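Local structure of PKS (Streptomyces albus, 4OQJ) at residues A[29-34]-A[258-263]; A[304-309]-A[341-346]; A[512-517]-A[534-539]. The protein probably condenses acyl units as a ketosynthase domain of an acyltransferase-less type I polyketide synthase that makes the antibiotic oxazolomycin. One frame throughout, in Å; residues are numbered along the deposited sequence.

Overall arrangement
Contacts 1 and 2 both belong to the thiolase-fold ketosynthase, whereas contact 3 lies in a separate three-stranded antiparallel sheet. Contact 1 joins two neighbouring strands, 23-31 and 259-267, of the large mixed sheet, with its centre about 11 Å from the centre of the chain. Contact 2 packs helix 302-316 against helix 336-348, its centre about 27 Å from that of contact 1. Contact 3 pairs strands 512-518 and 536-539, about 33 Å from contact 1 between centres. Contacts 2 and 3 lie on opposite sides of the chain's centre, 57 Å apart between centres. A potassium ion is bound at Ser292 and Lys294, residues that belong to none of the three contacts.

Contact 1 (A[29-34]-A[258-263]); sequences ACRFPG and NGVGAV
Arg31 and Val260 are partners on two adjacent antiparallel strands, joined by a pair of backbone hydrogen bonds: Arg31 N to Val260 O and Val260 N to Arg31 O, each 2.9 Å. Ala29 and Ala262 form the next hydrogen-bonded pair. Between them Cys30 meets Gly261 in a non-hydrogen-bonded pair, where the CA of Gly261 comes 3.3 Å from Ala29 O in a CA-H...O contact.

The packing is tight on the face that carries Cys30. The Phe32 side chain, its CG anti to the carbonyl carbon (chi1 -65°), swings back over the second strand and sets CE1 3.3 Å from Val260 O. Its ring edge lies by Gly259 CA, and Cys30 CB of its own strand covers one face near the rim. Gly259 and Gly261, which have no side chains, let the ring lie close over the second strand. Phe41 meets the same ring edge-to-face. Beyond it, Pro33 CD sits 3.2 Å from Asn258 O, a buried carbonyl without a hydrogen-bonding partner.

The side of Arg31 is less closely packed. Here Arg31 and Val260 run side by side, with Arg31 CB 3.7 Å from Val260 CG1, before the extended chain of the partly exposed arginine leads away to its partners on helix 105-121, the helix that also covers Ala29.

Backbone bonding therefore fixes the register of these two central strands. Arg31 ties the sheet to helix 105-121 through its salt bridges with Glu112 and Glu116, while Phe32 rests against the backbone of the second strand, with Phe41, Leu372 and Ala379 as apolar neighbours.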
loop_
_atom_site.group_PDB
_atom_site.type_symbol
_atom_site.label_atom_id
_atom_site.label_comp_id
_atom_site.label_asym_id
_atom_site.label_seq_id
_atom_site.Cartn_x
_atom_site.Cartn_y
_atom_site.Cartn_z
ATOM N N ALA A 29 12.164 16.383 -1.787
ATOM C CA ALA A 29 12.462 16.877 -3.117
ATOM C C ALA A 29 11.172 17.024 -3.909
ATOM O O ALA A 29 10.171 16.371 -3.620
ATOM C CB ALA A 29 13.422 15.946 -3.833
ATOM N N CYS A 30 11.209 17.893 -4.911
ATOM C CA CYS A 30 10.032 18.155 -5.705
ATOM C C CYS A 30 10.384 18.821 -7.016
ATOM O O CYS A 30 11.292 19.664 -7.103
ATOM C CB CYS A 30 9.043 19.031 -4.923
ATOM S SG CYS A 30 9.759 20.609 -4.348
ATOM N N ARG A 31 9.640 18.432 -8.034
ATOM C CA ARG A 31 9.612 19.124 -9.307
ATOM C C ARG A 31 8.144 19.372 -9.594
ATOM O O ARG A 31 7.388 18.440 -9.902
ATOM C CB ARG A 31 10.272 18.297 -10.400
ATOM C CG ARG A 31 11.691 17.852 -10.014
ATOM C CD ARG A 31 12.133 16.646 -10.789
ATOM N NE ARG A 31 13.574 16.410 -10.636
ATOM C CZ ARG A 31 14.303 15.714 -11.497
ATOM N NH1 ARG A 31 13.719 15.175 -12.563
ATOM N NH2 ARG A 31 15.615 15.561 -11.294
ATOM N N PHE A 32 7.748 20.629 -9.426
ATOM C CA PHE A 32 6.365 21.075 -9.570
ATOM C C PHE A 32 6.355 22.128 -10.677
ATOM O O PHE A 32 7.422 22.601 -11.086
ATOM C CB PHE A 32 5.846 21.658 -8.256
ATOM C CG PHE A 32 5.736 20.660 -7.123
ATOM C CD1 PHE A 32 5.379 19.339 -7.349
ATOM C CD2 PHE A 32 5.965 21.057 -5.823
ATOM C CE1 PHE A 32 5.274 18.441 -6.295
ATOM C CE2 PHE A 32 5.869 20.158 -4.776
ATOM C CZ PHE A 32 5.501 18.857 -5.013
ATOM N N PRO A 33 5.169 22.513 -11.174
ATOM C CA PRO A 33 5.192 23.622 -12.139
ATOM C C PRO A 33 5.879 24.847 -11.562
ATOM O O PRO A 33 5.589 25.239 -10.429
ATOM C CB PRO A 33 3.713 23.896 -12.400
ATOM C CG PRO A 33 3.042 22.584 -12.107
ATOM C CD PRO A 33 3.803 22.020 -10.935
ATOM N N GLY A 34 6.819 25.408 -12.316
ATOM C CA GLY A 34 7.513 26.612 -11.907
ATOM C C GLY A 34 8.588 26.397 -10.852
ATOM O O GLY A 34 9.191 27.367 -10.391
ATOM N N ASN A 258 1.052 18.939 -13.401
ATOM C CA ASN A 258 2.038 17.890 -13.570
ATOM C C ASN A 258 3.165 18.086 -12.594
ATOM O O ASN A 258 3.645 19.203 -12.422
ATOM C CB ASN A 258 2.543 17.895 -15.015
ATOM C CG ASN A 258 1.422 17.673 -16.008
ATOM O OD1 ASN A 258 1.165 16.554 -16.437
ATOM N ND2 ASN A 258 0.738 18.731 -16.359
ATOM N N GLY A 259 3.583 17.013 -11.932
ATOM C CA GLY A 259 4.675 17.140 -10.995
ATOM C C GLY A 259 4.980 15.893 -10.214
ATOM O O GLY A 259 4.321 14.859 -10.372
ATOM N N VAL A 260 5.993 15.992 -9.362
ATOM C CA VAL A 260 6.514 14.836 -8.644
ATOM C C VAL A 260 7.123 15.333 -7.362
ATOM O O VAL A 260 7.716 16.413 -7.336
ATOM C CB VAL A 260 7.565 14.055 -9.477
ATOM C CG1 VAL A 260 8.715 14.969 -9.906
ATOM C CG2 VAL A 260 8.127 12.885 -8.702
ATOM N N GLY A 261 6.979 14.548 -6.298
ATOM C CA GLY A 261 7.534 14.920 -5.012
ATOM C C GLY A 261 7.812 13.692 -4.175
ATOM O O GLY A 261 7.216 12.634 -4.381
ATOM N N ALA A 262 8.728 13.841 -3.232
ATOM C CA ALA A 262 9.071 12.774 -2.299
ATOM C C ALA A 262 9.582 13.339 -0.975
ATOM O O ALA A 262 10.207 14.410 -0.925
ATOM C CB ALA A 262 10.112 11.844 -2.918
ATOM N N VAL A 263 9.293 12.614 0.100
ATOM C CA VAL A 263 9.868 12.899 1.395
ATOM C C VAL A 263 10.581 11.663 1.916
ATOM O O VAL A 263 10.229 10.535 1.563
ATOM C CB VAL A 263 8.797 13.360 2.410
ATOM C CG1 VAL A 263 8.152 14.650 1.937
ATOM C CG2 VAL A 263 7.733 12.261 2.629
#

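Contact 2 (A[304-309]-A[341-346]); sequences GQAAVV and VAALNQ
Ala343 packs into the surface of helix 302-316 beside Gln305 and Ala306, at the place where the backbones come nearest. The two helices run in roughly the same direction, at 40° to each other, and their axes approach to 7.9 Å. Such closeness depends on small residues: the CA atoms of Ala306 and Ala343 are only 4.4 Å apart.

Ala343 CB lies 3.6 Å from Gln305 CB and 4.1 Å from Ala306 CB, fitting against the methylene base of the glutamine and the neighbouring methyl. Its carbonyl oxygen also takes part, with Ala306 CB 3.5 Å from Ala343 O.

At Leu344 the CB leaves the helix pointing away from the other segment, yet the branch turns back. With CG beside the backbone N (chi1 -74°), CD2 reaches both methyls of Val309 and is 4.1 Å from Val309 CG2. The two side chains cross at about a right angle. Farther round, Val309 also touches Ala347 and Phe348 of the same helix as Leu344.

Gln346 closes the series on the exposed side. Its extended chain, CG anti to the backbone N (chi1 175°), passes along Ala306 CB and brings NE2 to 3.5 Å from that methyl. The amide nitrogen itself is hydrogen-bonded to Gln303 OE1, one turn before Ala306.

No hydrogen bond links the two segments directly. Cohesion here rests on van der Waals contact among alanine methyls, the Val309-Leu344 pair and the aliphatic parts of two glutamines, with a polar link from Gln346 to Gln303 added at the solvent-facing margin.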
loop_
_atom_site.group_PDB
_atom_site.type_symbol
_atom_site.label_atom_id
_atom_site.label_comp_id
_atom_site.label_asym_id
_atom_site.label_seq_id
_atom_site.Cartn_x
_atom_site.Cartn_y
_atom_site.Cartn_z
ATOM N N GLY A 304 -16.962 11.609 5.907
ATOM C CA GLY A 304 -15.697 10.935 5.690
ATOM C C GLY A 304 -14.526 11.860 5.964
ATOM O O GLY A 304 -13.548 11.486 6.618
ATOM N N GLN A 305 -14.616 13.078 5.452
ATOM C CA GLN A 305 -13.577 14.082 5.682
ATOM C C GLN A 305 -13.480 14.449 7.170
ATOM O O GLN A 305 -12.392 14.460 7.751
ATOM C CB GLN A 305 -13.850 15.344 4.867
ATOM C CG GLN A 305 -13.749 15.201 3.355
ATOM C CD GLN A 305 -14.017 16.536 2.649
ATOM O OE1 GLN A 305 -13.789 17.601 3.215
ATOM N NE2 GLN A 305 -14.523 16.476 1.431
ATOM N N ALA A 306 -14.615 14.738 7.793
ATOM C CA ALA A 306 -14.600 15.136 9.200
ATOM C C ALA A 306 -13.948 14.039 10.050
ATOM O O ALA A 306 -13.145 14.317 10.943
ATOM C CB ALA A 306 -16.020 15.429 9.684
ATOM N N ALA A 307 -14.284 12.787 9.764
ATOM C CA ALA A 307 -13.752 11.669 10.544
ATOM C C ALA A 307 -12.243 11.530 10.394
ATOM O O ALA A 307 -11.537 11.294 11.372
ATOM C CB ALA A 307 -14.421 10.371 10.141
ATOM N N VAL A 308 -11.719 11.668 9.185
ATOM C CA VAL A 308 -10.293 11.403 9.038
ATOM C C VAL A 308 -9.484 12.534 9.703
ATOM O O VAL A 308 -8.413 12.290 10.265
ATOM C CB VAL A 308 -9.894 11.218 7.561
ATOM C CG1 VAL A 308 -9.718 12.564 6.854
ATOM C CG2 VAL A 308 -8.628 10.411 7.477
ATOM N N VAL A 309 -10.014 13.753 9.702
ATOM C CA VAL A 309 -9.315 14.863 10.357
ATOM C C VAL A 309 -9.276 14.650 11.872
ATOM O O VAL A 309 -8.222 14.763 12.515
ATOM C CB VAL A 309 -9.981 16.206 10.019
ATOM C CG1 VAL A 309 -9.413 17.361 10.871
ATOM C CG2 VAL A 309 -9.794 16.499 8.549
ATOM N N VAL A 341 -14.909 22.833 4.389
ATOM C CA VAL A 341 -14.882 23.685 5.573
ATOM C C VAL A 341 -15.889 23.198 6.611
ATOM O O VAL A 341 -15.629 23.265 7.809
ATOM C CB VAL A 341 -15.156 25.135 5.197
ATOM C CG1 VAL A 341 -15.220 26.021 6.437
ATOM C CG2 VAL A 341 -14.054 25.634 4.238
ATOM N N ALA A 342 -17.041 22.716 6.154
ATOM C CA ALA A 342 -18.028 22.139 7.066
ATOM C C ALA A 342 -17.435 20.934 7.794
ATOM O O ALA A 342 -17.674 20.734 8.981
ATOM C CB ALA A 342 -19.288 21.734 6.314
ATOM N N ALA A 343 -16.646 20.141 7.081
ATOM C CA ALA A 343 -16.035 18.953 7.661
ATOM C C ALA A 343 -14.958 19.329 8.678
ATOM O O ALA A 343 -14.880 18.737 9.747
ATOM C CB ALA A 343 -15.445 18.074 6.562
ATOM N N LEU A 344 -14.123 20.306 8.329
ATOM C CA LEU A 344 -13.109 20.822 9.242
ATOM C C LEU A 344 -13.730 21.453 10.494
ATOM O O LEU A 344 -13.252 21.231 11.611
ATOM C CB LEU A 344 -12.242 21.855 8.536
ATOM C CG LEU A 344 -11.228 21.310 7.529
ATOM C CD1 LEU A 344 -10.706 22.463 6.694
ATOM C CD2 LEU A 344 -10.078 20.580 8.261
ATOM N N ASN A 345 -14.783 22.239 10.301
ATOM C CA ASN A 345 -15.522 22.813 11.434
ATOM C C ASN A 345 -15.991 21.694 12.371
ATOM O O ASN A 345 -15.807 21.763 13.582
ATOM C CB ASN A 345 -16.736 23.627 10.966
ATOM C CG ASN A 345 -16.374 25.023 10.463
ATOM O OD1 ASN A 345 -15.263 25.510 10.662
ATOM N ND2 ASN A 345 -17.328 25.672 9.801
ATOM N N GLN A 346 -16.591 20.660 11.794
ATOM C CA GLN A 346 -17.142 19.567 12.594
ATOM C C GLN A 346 -16.015 18.878 13.365
ATOM O O GLN A 346 -16.138 18.640 14.567
ATOM C CB GLN A 346 -17.894 18.555 11.716
ATOM C CG GLN A 346 -18.384 17.337 12.487
ATOM C CD GLN A 346 -19.125 16.328 11.617
ATOM O OE1 GLN A 346 -19.993 16.691 10.827
ATOM N NE2 GLN A 346 -18.777 15.053 11.761
#

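Contact 3 (A[512-517]-A[534-539]); sequences YRRALV and GRVMTA
Arg514 reaches across the face of the partner strand into the notch between Val536 and Thr538. Its CG is anti to the backbone N (chi1 -176°), and a turn at chi3 (-79°) lays the guanidinium alongside the threonine. Arg514 NE then donates a 2.8 Å hydrogen bond to Thr538 OG1, nearly straight at 166° and in the guanidinium plane; NH2 adds a weak second bond to that oxygen. Beneath this bend, Arg514 CD presses against Val536 CG1 at 3.5 Å. Arg514 NH1 forms a salt bridge with Asp478 of helix 474-490.

Leu516, on the same face, pushes CD1 into the hollow formed by Arg535 and Val536, where it lies 3.8 Å from Arg535 CB and 4.0 Å from Val536 CG2. The Arg535 chain, itself bent, crosses this leucine and carries NH2 to Val517 O at 2.9 Å. A water accepting from Arg535 NE donates to that same carbonyl, while another accepts from Val517 N. Asp523 of helix 521-530 pairs with the arginine's NH1.

On the other face the selenomethionine Met537 curls so that its CE rests 4.1 Å from Ala515 CB, the small alanine receiving it, and Val517 CG2 borders the same hollow, 4.4 Å from Met537 CE. Helix 660-673 covers this side.

Paired backbone bonds join Arg513 with Ala539 and Ala515 with Met537. With helix 521-530 in the connection between these strands, the arrangement is the edge of a three-stranded antiparallel sheet with helices packed on both faces, consistent with the linker subdomain that follows the ketosynthase in type I polyketide synthases.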
loop_
_atom_site.group_PDB
_atom_site.type_symbol
_atom_site.label_atom_id
_atom_site.label_comp_id
_atom_site.label_asym_id
_atom_site.label_seq_id
_atom_site.Cartn_x
_atom_site.Cartn_y
_atom_site.Cartn_z
ATOM N N TYR A 512 34.085 10.295 -11.994
ATOM C CA TYR A 512 34.786 11.569 -12.186
ATOM C C TYR A 512 34.789 12.307 -10.863
ATOM O O TYR A 512 33.732 12.675 -10.347
ATOM C CB TYR A 512 34.128 12.374 -13.305
ATOM C CG TYR A 512 34.235 11.633 -14.609
ATOM C CD1 TYR A 512 33.267 10.710 -14.986
ATOM C CD2 TYR A 512 35.340 11.807 -15.438
ATOM C CE1 TYR A 512 33.377 10.010 -16.163
ATOM C CE2 TYR A 512 35.458 11.110 -16.622
ATOM C CZ TYR A 512 34.483 10.211 -16.976
ATOM O OH TYR A 512 34.588 9.512 -18.149
ATOM N N ARG A 513 35.979 12.520 -10.318
ATOM C CA ARG A 513 36.109 12.959 -8.940
ATOM C C ARG A 513 36.883 14.254 -8.777
ATOM O O ARG A 513 37.741 14.609 -9.598
ATOM C CB ARG A 513 36.781 11.858 -8.118
ATOM C CG ARG A 513 36.021 10.547 -8.169
ATOM C CD ARG A 513 36.593 9.509 -7.215
ATOM N NE ARG A 513 35.838 8.256 -7.280
ATOM C CZ ARG A 513 36.144 7.151 -6.595
ATOM N NH1 ARG A 513 37.198 7.121 -5.795
ATOM N NH2 ARG A 513 35.386 6.070 -6.712
ATOM N N ARG A 514 36.580 14.948 -7.684
ATOM C CA ARG A 514 37.232 16.212 -7.368
ATOM C C ARG A 514 37.333 16.348 -5.873
ATOM O O ARG A 514 36.468 15.862 -5.142
ATOM C CB ARG A 514 36.465 17.391 -7.957
ATOM C CG ARG A 514 37.141 18.752 -7.747
ATOM C CD ARG A 514 36.531 19.767 -8.674
ATOM N NE ARG A 514 37.059 19.631 -10.028
ATOM C CZ ARG A 514 36.393 19.937 -11.139
ATOM N NH1 ARG A 514 35.150 20.387 -11.072
ATOM N NH2 ARG A 514 36.976 19.784 -12.328
ATOM N N ALA A 515 38.400 16.982 -5.406
ATOM C CA ALA A 515 38.555 17.194 -3.972
ATOM C C ALA A 515 39.370 18.436 -3.665
ATOM O O ALA A 515 40.182 18.897 -4.470
ATOM C CB ALA A 515 39.187 15.973 -3.311
ATOM N N LEU A 516 39.140 18.961 -2.473
ATOM C CA LEU A 516 39.727 20.221 -2.053
ATOM C C LEU A 516 39.876 20.219 -0.554
ATOM O O LEU A 516 38.933 19.904 0.159
ATOM C CB LEU A 516 38.849 21.398 -2.480
ATOM C CG LEU A 516 39.193 22.733 -1.827
ATOM C CD1 LEU A 516 40.491 23.235 -2.405
ATOM C CD2 LEU A 516 38.074 23.742 -2.004
ATOM N N VAL A 517 41.053 20.587 -0.067
ATOM C CA VAL A 517 41.238 20.808 1.360
ATOM C C VAL A 517 40.947 22.282 1.647
ATOM O O VAL A 517 41.586 23.162 1.077
ATOM C CB VAL A 517 42.679 20.467 1.825
ATOM C CG1 VAL A 517 42.828 20.715 3.315
ATOM C CG2 VAL A 517 43.041 19.026 1.479
ATOM N N GLY A 534 46.252 24.044 -8.153
ATOM C CA GLY A 534 47.126 24.124 -7.000
ATOM C C GLY A 534 46.453 23.622 -5.741
ATOM O O GLY A 534 47.122 23.131 -4.832
ATOM N N ARG A 535 45.125 23.736 -5.694
ATOM C CA ARG A 535 44.359 23.371 -4.512
ATOM C C ARG A 535 43.277 22.355 -4.844
ATOM O O ARG A 535 43.025 21.440 -4.067
ATOM C CB ARG A 535 43.695 24.595 -3.885
ATOM C CG ARG A 535 44.640 25.666 -3.392
ATOM C CD ARG A 535 43.853 26.684 -2.600
ATOM N NE ARG A 535 43.242 26.052 -1.435
ATOM C CZ ARG A 535 42.436 26.668 -0.584
ATOM N NH1 ARG A 535 42.115 27.946 -0.767
ATOM N NH2 ARG A 535 41.945 26.001 0.452
ATOM N N VAL A 536 42.631 22.549 -5.990
ATOM C CA VAL A 536 41.535 21.692 -6.422
ATOM C C VAL A 536 42.094 20.518 -7.225
ATOM O O VAL A 536 42.736 20.695 -8.258
ATOM C CB VAL A 536 40.505 22.482 -7.254
ATOM C CG1 VAL A 536 39.489 21.552 -7.923
ATOM C CG2 VAL A 536 39.796 23.487 -6.367
HETATM N N MSE A 537 41.848 19.318 -6.719
HETATM C CA MSE A 537 42.342 18.097 -7.325
HETATM C C MSE A 537 41.222 17.459 -8.107
HETATM O O MSE A 537 40.116 17.313 -7.593
HETATM C CB MSE A 537 42.856 17.134 -6.251
HETATM C CG MSE A 537 43.912 17.759 -5.322
HETATM SE SE MSE A 537 44.358 16.656 -3.768
HETATM C CE MSE A 537 42.992 17.270 -2.546
ATOM N N THR A 538 41.504 17.087 -9.347
ATOM C CA THR A 538 40.512 16.435 -10.200
ATOM C C THR A 538 41.124 15.224 -10.869
ATOM O O THR A 538 42.243 15.292 -11.370
ATOM C CB THR A 538 39.990 17.379 -11.300
ATOM O OG1 THR A 538 39.564 18.618 -10.723
ATOM C CG2 THR A 538 38.840 16.745 -12.050
ATOM N N ALA A 539 40.383 14.128 -10.907
ATOM C CA ALA A 539 40.842 12.923 -11.574
ATOM C C ALA A 539 39.648 12.084 -11.968
ATOM O O ALA A 539 38.546 12.252 -11.422
ATOM C CB ALA A 539 41.784 12.139 -10.670
HETATM O O HOH W 1 43.410 21.060 -1.578
HETATM O O HOH W 2 44.023 23.491 -0.532
#